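Local coordinates for protein FmtA (Staphylococcus aureus, PDB 5ZH8) that releases D-alanine from wall and lipoteichoic acids as an esterase, and influences methicillin resistance, autolysis and cell wall structure, at residues 87-92 with 106-111; 94-99 with 356-361; 154-159 with 191-196. One frame throughout, in Å; residues are numbered along the deposited sequence.

Contact 1: 87-92 with 106-111; sequences LFNGSV and YGYQDF
G90 and Y106 face each other as an antiparallel hydrogen-bonded pair where strand 90-96 begins and strand 99-106 ends, the open end of a hairpin in the antiparallel sheet of the beta-lactamase family fold. Y106 N donates to G90 O (2.6 Å) and G90 N to Y106 O (2.9 Å). One step further, a side chain continues the pairing beyond this last bridge. With CG of N89 anti to the backbone N (chi1 -164°), its amide reaches the backbone of Y108: OD1 accepts from Y108 N at 2.9 Å, and ND2 donates to Y108 O at 2.9 Å, with the acceptor close to the amide plane. F111 CZ lies obliquely to N89 OD1, 3.2 Å away. On the other flank, F88 CD2 meets Y106 CD1 at 3.6 Å, the two rings steeply inclined at 67°, and V92 CG1 touches the Y106 ring edge at CE1 (3.9 Å). L83 of helix 74-85 packs against all three side chains, and Y106 OH bonds to D80. N89 ND2 also donates to N366 OD1. The pairing therefore fixes the amide's rotation: a flipped N89 would set donor against donor and acceptor against acceptor.

Contact 2: 94-99 with 356-361; sequences IYENGK and NDKYVV
Main-chain hydrogen bonds join Y95 to V360 in both directions, Y95 N to V360 O and V360 N to Y95 O each measuring 2.9 Å. A third bond, N97 N to K358 O at 2.8 Å, carries the ladder past the ends of the strands. The short axes of 94-96 and 359-361 run 4.6 Å apart at 176°, so the pair is almost exactly antiparallel. CA-H...O contacts fill in beside the bonds, among them I94 CA to V360 O and Y359 CA to Y95 O.

Both segments include hairpin turns. E96 to K99 form a type I' turn connecting strands 90-96 and 99-106, while N356 OD1 accepts from the backbone N of K358 and of Y359, an Asx turn and motif bracing the turn before strand 359-365. This union of an early and a late strand belongs to the central antiparallel sheet of the beta-lactamase family fold, here packed between helices: I94 rests on I79 of helix 74-85, and V360 on T300 of helix 292-303.

Apolar contacts occur on both faces. I94 CG1 and V361 CG1, from side chains pointing the same way, are 4.1 Å apart; on the other face Y95 CB lies against V360 CB.

Among the polar side chains, E96 extends from a CG anti to its N (chi1 -167°) alongside Y359, with E96 CG 3.5 Å from Y359 CE1 and the carboxylate turned 43° from the ring. E96 OE1 forms a salt bridge with K75 and accepts from Y76 OH, and Y359 OH also bonds to K75. K358 NZ stays 4.2 Å from E96 OE2, beyond a salt bridge, though its charge may still favour the carboxylate. Lower down, the methylene K358 CG meets N97 ND2 at 3.7 Å.

Contact 3: 154-159 with 191-196; sequences KYLPWF and QAVKAI
K194 crosses W158 at about a right angle, and each carbon beyond its CB finds a place on the indole. From CB, which leaves helix 189-199 on its flank, CG comes to 3.5 Å from W158 CZ3 and a little further from CE3. CD follows with a looser approach to the same CZ3, at 4.2 Å. CE then sits over the middle of the six-membered ring, 3.8 Å from its centroid and 11° off the normal, a CH-pi contact. The extended chain carries NZ on over the five-membered ring, 4.9 Å from the centroid and 10° off the normal, so the ammonium makes a rather long cation-pi interaction with the same face. The indole's other face is backed by L156 CG, 3.8 Å above the plane near the rim, and the ring is thus sandwiched between an alkyl branch of its own segment and the lysine chain.

L156 to F159 form a type I turn, closed by F159 N bonding to L156 O, in the chain that follows helix 152-155. The contact lays this turn on helix 189-199 within the largely helical part of the beta-lactamase family fold; helix 213-227 touches the turn, V218 meeting F159 and K221 meeting L156.

W158 owes its reach to a chi1 of 48°, with CG between the backbone N and carbonyl carbon, which places the outer ring against the helix. There W158 CH2 meets V193 CG1 at 3.7 Å. The same methyl sits where the two rings converge, 3.8 Å from F159 CD1 and close to L156 CD2. F159 brings its edge to the helix: V193 O lies near the ring plane, and I196 CG2 adjoins F159 CZ at 4.0 Å, also near that plane. Y180, from a loop, packs against I196.

From the N terminus, strand 90-96 is used first by contact 1, at its start, and then by contact 2, at its end; the two centres lie 22 Å apart. Contact 1 closes a short loop, as the hairpin partner 99-106 ends beside the start of strand 90-96. Contact 2 opens before that loop has closed, so the two cross, and it waits for more than 250 residues until strand 359-365 comes alongside. Contact 3 is nested within that long excursion and comes wholly after contact 1, fastening a turn to a helix in the helical part. Its centre lies about 39 Å from those of the other two, on the opposite side of the chain's centre from both.

Contact 1: 87-92 with 106-111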
# COMPACT_ATOMS: atom_id res chain seq x y z
N LEU A 87 11.14 -10.46 8.87
CA LEU A 87 10.88 -9.23 9.63
C LEU A 87 9.39 -8.93 9.76
O LEU A 87 8.99 -7.78 9.84
CB LEU A 87 11.62 -8.04 9.00
CG LEU A 87 13.11 -8.25 8.71
CD1 LEU A 87 13.67 -7.08 7.90
CD2 LEU A 87 13.87 -8.44 10.01
N PHE A 88 8.59 -9.98 9.81
CA PHE A 88 7.14 -9.88 9.96
C PHE A 88 6.81 -9.11 11.23
O PHE A 88 7.35 -9.40 12.29
CB PHE A 88 6.55 -11.29 10.04
CG PHE A 88 5.07 -11.34 10.24
CD1 PHE A 88 4.19 -10.85 9.27
CD2 PHE A 88 4.53 -11.93 11.38
CE1 PHE A 88 2.82 -10.92 9.46
CE2 PHE A 88 3.16 -12.00 11.57
CZ PHE A 88 2.30 -11.50 10.61
N ASN A 89 5.94 -8.10 11.11
CA ASN A 89 5.44 -7.38 12.28
C ASN A 89 3.93 -7.55 12.38
O ASN A 89 3.17 -6.91 11.66
CB ASN A 89 5.81 -5.90 12.20
CG ASN A 89 5.67 -5.20 13.54
OD1 ASN A 89 6.66 -4.96 14.23
ND2 ASN A 89 4.44 -4.87 13.92
N GLY A 90 3.51 -8.44 13.28
CA GLY A 90 2.10 -8.74 13.48
C GLY A 90 1.92 -10.04 14.22
O GLY A 90 2.72 -10.37 15.09
N SER A 91 0.88 -10.80 13.87
CA SER A 91 0.53 -12.03 14.59
C SER A 91 -0.01 -13.11 13.67
O SER A 91 -0.64 -12.82 12.65
CB SER A 91 -0.53 -11.74 15.65
OG SER A 91 -0.92 -12.93 16.33
N VAL A 92 0.23 -14.36 14.05
CA VAL A 92 -0.22 -15.51 13.28
C VAL A 92 -1.05 -16.43 14.16
O VAL A 92 -0.83 -16.51 15.37
CB VAL A 92 0.97 -16.29 12.67
CG1 VAL A 92 1.80 -16.98 13.75
CG2 VAL A 92 0.48 -17.29 11.64
N TYR A 106 4.71 -11.22 16.60
CA TYR A 106 6.04 -10.82 16.17
C TYR A 106 6.11 -9.29 16.07
O TYR A 106 5.18 -8.64 15.61
CB TYR A 106 6.35 -11.42 14.80
CG TYR A 106 6.32 -12.93 14.71
CD1 TYR A 106 5.12 -13.61 14.55
CD2 TYR A 106 7.50 -13.68 14.76
CE1 TYR A 106 5.09 -15.00 14.46
CE2 TYR A 106 7.48 -15.07 14.66
CZ TYR A 106 6.28 -15.72 14.50
OH TYR A 106 6.25 -17.08 14.40
N GLY A 107 7.24 -8.72 16.49
CA GLY A 107 7.40 -7.27 16.46
C GLY A 107 6.46 -6.54 17.42
O GLY A 107 6.05 -7.10 18.44
N TYR A 108 6.10 -5.31 17.07
CA TYR A 108 5.39 -4.42 17.99
C TYR A 108 3.94 -4.13 17.63
O TYR A 108 3.60 -3.89 16.47
CB TYR A 108 6.15 -3.09 18.11
CG TYR A 108 7.50 -3.26 18.76
CD1 TYR A 108 8.63 -3.59 18.02
CD2 TYR A 108 7.64 -3.12 20.14
CE1 TYR A 108 9.86 -3.74 18.62
CE2 TYR A 108 8.87 -3.28 20.75
CZ TYR A 108 9.97 -3.59 19.99
OH TYR A 108 11.19 -3.74 20.61
N GLN A 109 3.09 -4.16 18.65
CA GLN A 109 1.70 -3.72 18.55
C GLN A 109 1.63 -2.20 18.56
O GLN A 109 0.86 -1.59 17.81
CB GLN A 109 0.90 -4.28 19.73
CG GLN A 109 -0.54 -3.81 19.84
CD GLN A 109 -1.14 -4.19 21.17
OE1 GLN A 109 -1.05 -5.34 21.59
NE2 GLN A 109 -1.74 -3.22 21.85
N ASP A 110 2.43 -1.60 19.44
CA ASP A 110 2.56 -0.15 19.53
C ASP A 110 4.06 0.16 19.60
O ASP A 110 4.72 -0.18 20.58
CB ASP A 110 1.84 0.36 20.78
CG ASP A 110 1.94 1.88 20.95
OD1 ASP A 110 2.84 2.51 20.35
OD2 ASP A 110 1.11 2.45 21.68
N PHE A 111 4.57 0.79 18.55
CA PHE A 111 6.00 1.11 18.44
C PHE A 111 6.41 2.25 19.35
O PHE A 111 7.56 2.32 19.79
CB PHE A 111 6.38 1.47 17.00
CG PHE A 111 6.73 0.28 16.15
CD1 PHE A 111 7.99 -0.30 16.25
CD2 PHE A 111 5.81 -0.25 15.27
CE1 PHE A 111 8.32 -1.40 15.48
CE2 PHE A 111 6.14 -1.35 14.49
CZ PHE A 111 7.40 -1.92 14.60

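Contact 2: 94-99 with 356-361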
# COMPACT_ATOMS: atom_id res chain seq x y z
N ILE A 94 -2.81 -20.47 13.48
CA ILE A 94 -3.04 -21.58 12.57
C ILE A 94 -3.79 -22.70 13.28
O ILE A 94 -3.36 -23.18 14.34
CB ILE A 94 -1.72 -22.13 11.99
CG1 ILE A 94 -0.95 -21.01 11.29
CG2 ILE A 94 -2.00 -23.29 11.04
CD1 ILE A 94 0.40 -21.41 10.73
N TYR A 95 -4.92 -23.09 12.71
CA TYR A 95 -5.72 -24.20 13.22
C TYR A 95 -5.55 -25.41 12.31
O TYR A 95 -5.59 -25.28 11.08
CB TYR A 95 -7.20 -23.83 13.27
CG TYR A 95 -7.56 -22.91 14.41
CD1 TYR A 95 -7.21 -21.56 14.37
CD2 TYR A 95 -8.26 -23.37 15.52
CE1 TYR A 95 -7.53 -20.71 15.42
CE2 TYR A 95 -8.58 -22.53 16.57
CZ TYR A 95 -8.22 -21.19 16.51
OH TYR A 95 -8.53 -20.34 17.53
N GLU A 96 -5.36 -26.58 12.91
CA GLU A 96 -5.24 -27.82 12.17
C GLU A 96 -6.31 -28.80 12.64
O GLU A 96 -6.37 -29.16 13.83
CB GLU A 96 -3.85 -28.42 12.37
CG GLU A 96 -3.50 -29.53 11.41
CD GLU A 96 -2.10 -30.08 11.65
OE1 GLU A 96 -1.26 -29.36 12.23
OE2 GLU A 96 -1.84 -31.23 11.26
N ASN A 97 -7.17 -29.22 11.73
CA ASN A 97 -8.33 -30.05 12.07
C ASN A 97 -9.05 -29.52 13.32
O ASN A 97 -9.38 -30.27 14.23
CB ASN A 97 -7.90 -31.51 12.26
CG ASN A 97 -7.39 -32.14 10.97
OD1 ASN A 97 -6.34 -32.76 10.96
ND2 ASN A 97 -8.14 -31.98 9.89
N GLY A 98 -9.27 -28.20 13.35
CA GLY A 98 -10.05 -27.56 14.40
C GLY A 98 -9.26 -27.15 15.63
O GLY A 98 -9.76 -26.36 16.43
N LYS A 99 -8.05 -27.67 15.79
CA LYS A 99 -7.22 -27.36 16.95
C LYS A 99 -6.23 -26.24 16.67
O LYS A 99 -5.68 -26.15 15.58
CB LYS A 99 -6.45 -28.60 17.40
CG LYS A 99 -7.33 -29.81 17.62
CD LYS A 99 -6.75 -30.76 18.66
CE LYS A 99 -7.78 -31.79 19.08
NZ LYS A 99 -7.27 -32.70 20.15
N ASN A 356 -8.90 -24.11 4.43
CA ASN A 356 -9.61 -25.23 3.83
C ASN A 356 -10.15 -26.12 4.96
O ASN A 356 -10.34 -25.63 6.08
CB ASN A 356 -8.71 -25.98 2.82
CG ASN A 356 -7.48 -26.60 3.45
OD1 ASN A 356 -7.43 -26.86 4.65
ND2 ASN A 356 -6.48 -26.85 2.63
N ASP A 357 -10.41 -27.40 4.69
CA ASP A 357 -10.98 -28.27 5.72
C ASP A 357 -9.96 -28.77 6.75
O ASP A 357 -10.35 -29.32 7.77
CB ASP A 357 -11.73 -29.44 5.08
CG ASP A 357 -13.04 -29.03 4.43
OD1 ASP A 357 -13.40 -27.83 4.44
OD2 ASP A 357 -13.73 -29.91 3.88
N LYS A 358 -8.67 -28.58 6.48
CA LYS A 358 -7.62 -28.99 7.43
C LYS A 358 -7.02 -27.79 8.16
O LYS A 358 -6.93 -27.79 9.39
CB LYS A 358 -6.51 -29.76 6.72
CG LYS A 358 -5.59 -30.50 7.68
CD LYS A 358 -4.48 -31.23 6.95
CE LYS A 358 -3.51 -31.91 7.91
NZ LYS A 358 -2.29 -32.40 7.21
N TYR A 359 -6.59 -26.78 7.41
CA TYR A 359 -5.92 -25.62 7.99
C TYR A 359 -6.76 -24.35 7.91
O TYR A 359 -7.41 -24.09 6.90
CB TYR A 359 -4.59 -25.37 7.28
CG TYR A 359 -3.56 -26.44 7.52
CD1 TYR A 359 -2.91 -26.54 8.74
CD2 TYR A 359 -3.24 -27.36 6.53
CE1 TYR A 359 -1.96 -27.52 8.97
CE2 TYR A 359 -2.30 -28.35 6.74
CZ TYR A 359 -1.65 -28.42 7.96
OH TYR A 359 -0.71 -29.39 8.18
N VAL A 360 -6.74 -23.57 8.98
CA VAL A 360 -7.16 -22.17 8.92
C VAL A 360 -5.95 -21.33 9.31
O VAL A 360 -5.47 -21.42 10.43
CB VAL A 360 -8.34 -21.85 9.86
CG1 VAL A 360 -8.79 -20.40 9.67
CG2 VAL A 360 -9.50 -22.80 9.61
N VAL A 361 -5.47 -20.55 8.35
CA VAL A 361 -4.28 -19.72 8.55
C VAL A 361 -4.71 -18.27 8.59
O VAL A 361 -5.25 -17.76 7.61
CB VAL A 361 -3.25 -19.92 7.41
CG1 VAL A 361 -1.96 -19.17 7.71
CG2 VAL A 361 -2.98 -21.40 7.20

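Contact 3: 154-159 with 191-196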
# COMPACT_ATOMS: atom_id res chain seq x y z
N LYS A 154 -37.25 -2.08 -0.38
CA LYS A 154 -38.23 -2.84 0.39
C LYS A 154 -37.96 -2.76 1.90
O LYS A 154 -38.87 -2.49 2.68
CB LYS A 154 -38.25 -4.30 -0.05
CG LYS A 154 -39.41 -5.11 0.50
CD LYS A 154 -39.24 -6.57 0.17
CE LYS A 154 -40.50 -7.35 0.52
NZ LYS A 154 -40.22 -8.81 0.66
N TYR A 155 -36.70 -2.98 2.28
CA TYR A 155 -36.32 -3.02 3.69
C TYR A 155 -35.83 -1.67 4.21
O TYR A 155 -35.87 -1.41 5.41
CB TYR A 155 -35.26 -4.10 3.93
CG TYR A 155 -35.61 -5.43 3.29
CD1 TYR A 155 -36.50 -6.31 3.90
CD2 TYR A 155 -35.06 -5.79 2.07
CE1 TYR A 155 -36.83 -7.51 3.30
CE2 TYR A 155 -35.38 -7.00 1.47
CZ TYR A 155 -36.26 -7.86 2.09
OH TYR A 155 -36.59 -9.06 1.50
N LEU A 156 -35.38 -0.81 3.30
CA LEU A 156 -34.82 0.48 3.65
C LEU A 156 -35.46 1.55 2.75
O LEU A 156 -34.80 2.07 1.85
CB LEU A 156 -33.30 0.43 3.50
CG LEU A 156 -32.45 1.44 4.27
CD1 LEU A 156 -32.77 1.43 5.77
CD2 LEU A 156 -30.98 1.14 4.02
N PRO A 157 -36.74 1.87 3.00
CA PRO A 157 -37.60 2.73 2.15
C PRO A 157 -36.96 4.00 1.62
O PRO A 157 -37.18 4.36 0.46
CB PRO A 157 -38.76 3.09 3.08
CG PRO A 157 -38.85 1.94 4.02
CD PRO A 157 -37.47 1.40 4.20
N TRP A 158 -36.18 4.68 2.46
CA TRP A 158 -35.55 5.95 2.08
C TRP A 158 -34.38 5.79 1.12
O TRP A 158 -34.05 6.73 0.39
CB TRP A 158 -35.14 6.78 3.31
CG TRP A 158 -34.37 6.04 4.36
CD1 TRP A 158 -34.88 5.41 5.46
CD2 TRP A 158 -32.96 5.87 4.42
NE1 TRP A 158 -33.87 4.85 6.20
CE2 TRP A 158 -32.68 5.12 5.59
CE3 TRP A 158 -31.89 6.27 3.60
CZ2 TRP A 158 -31.38 4.76 5.96
CZ3 TRP A 158 -30.60 5.93 3.98
CH2 TRP A 158 -30.35 5.18 5.15
N PHE A 159 -33.75 4.62 1.09
CA PHE A 159 -32.67 4.35 0.15
C PHE A 159 -33.22 4.18 -1.27
O PHE A 159 -33.33 3.06 -1.79
CB PHE A 159 -31.86 3.12 0.57
CG PHE A 159 -30.51 3.03 -0.10
CD1 PHE A 159 -29.41 3.66 0.46
CD2 PHE A 159 -30.35 2.35 -1.30
CE1 PHE A 159 -28.18 3.60 -0.15
CE2 PHE A 159 -29.12 2.28 -1.92
CZ PHE A 159 -28.03 2.91 -1.34
N GLN A 191 -25.62 8.29 8.66
CA GLN A 191 -25.12 9.39 7.84
C GLN A 191 -24.31 8.88 6.66
O GLN A 191 -24.41 9.41 5.55
CB GLN A 191 -24.27 10.36 8.68
CG GLN A 191 -25.09 11.16 9.68
CD GLN A 191 -24.25 12.11 10.51
OE1 GLN A 191 -23.13 12.47 10.13
NE2 GLN A 191 -24.79 12.54 11.65
N ALA A 192 -23.51 7.84 6.88
CA ALA A 192 -22.73 7.22 5.82
C ALA A 192 -23.62 6.68 4.70
O ALA A 192 -23.37 6.96 3.52
CB ALA A 192 -21.85 6.11 6.37
N VAL A 193 -24.66 5.93 5.07
CA VAL A 193 -25.57 5.34 4.08
C VAL A 193 -26.51 6.38 3.47
O VAL A 193 -26.94 6.23 2.32
CB VAL A 193 -26.38 4.14 4.66
CG1 VAL A 193 -27.37 3.59 3.65
CG2 VAL A 193 -25.42 3.06 5.14
N LYS A 194 -26.83 7.43 4.22
CA LYS A 194 -27.59 8.55 3.67
C LYS A 194 -26.72 9.39 2.72
O LYS A 194 -27.23 10.03 1.82
CB LYS A 194 -28.22 9.41 4.78
CG LYS A 194 -29.72 9.15 4.90
CD LYS A 194 -30.30 9.38 6.29
CE LYS A 194 -31.79 9.03 6.31
NZ LYS A 194 -32.56 9.65 7.43
N ALA A 195 -25.41 9.37 2.93
CA ALA A 195 -24.48 9.99 1.98
C ALA A 195 -24.41 9.19 0.68
O ALA A 195 -24.46 9.77 -0.41
CB ALA A 195 -23.09 10.12 2.60
N ILE A 196 -24.30 7.86 0.81
CA ILE A 196 -24.25 6.94 -0.34
C ILE A 196 -25.51 7.02 -1.20
O ILE A 196 -25.46 6.86 -2.41
CB ILE A 196 -24.12 5.47 0.13
CG1 ILE A 196 -22.73 5.20 0.72
CG2 ILE A 196 -24.40 4.49 -1.00
CD1 ILE A 196 -22.68 3.94 1.57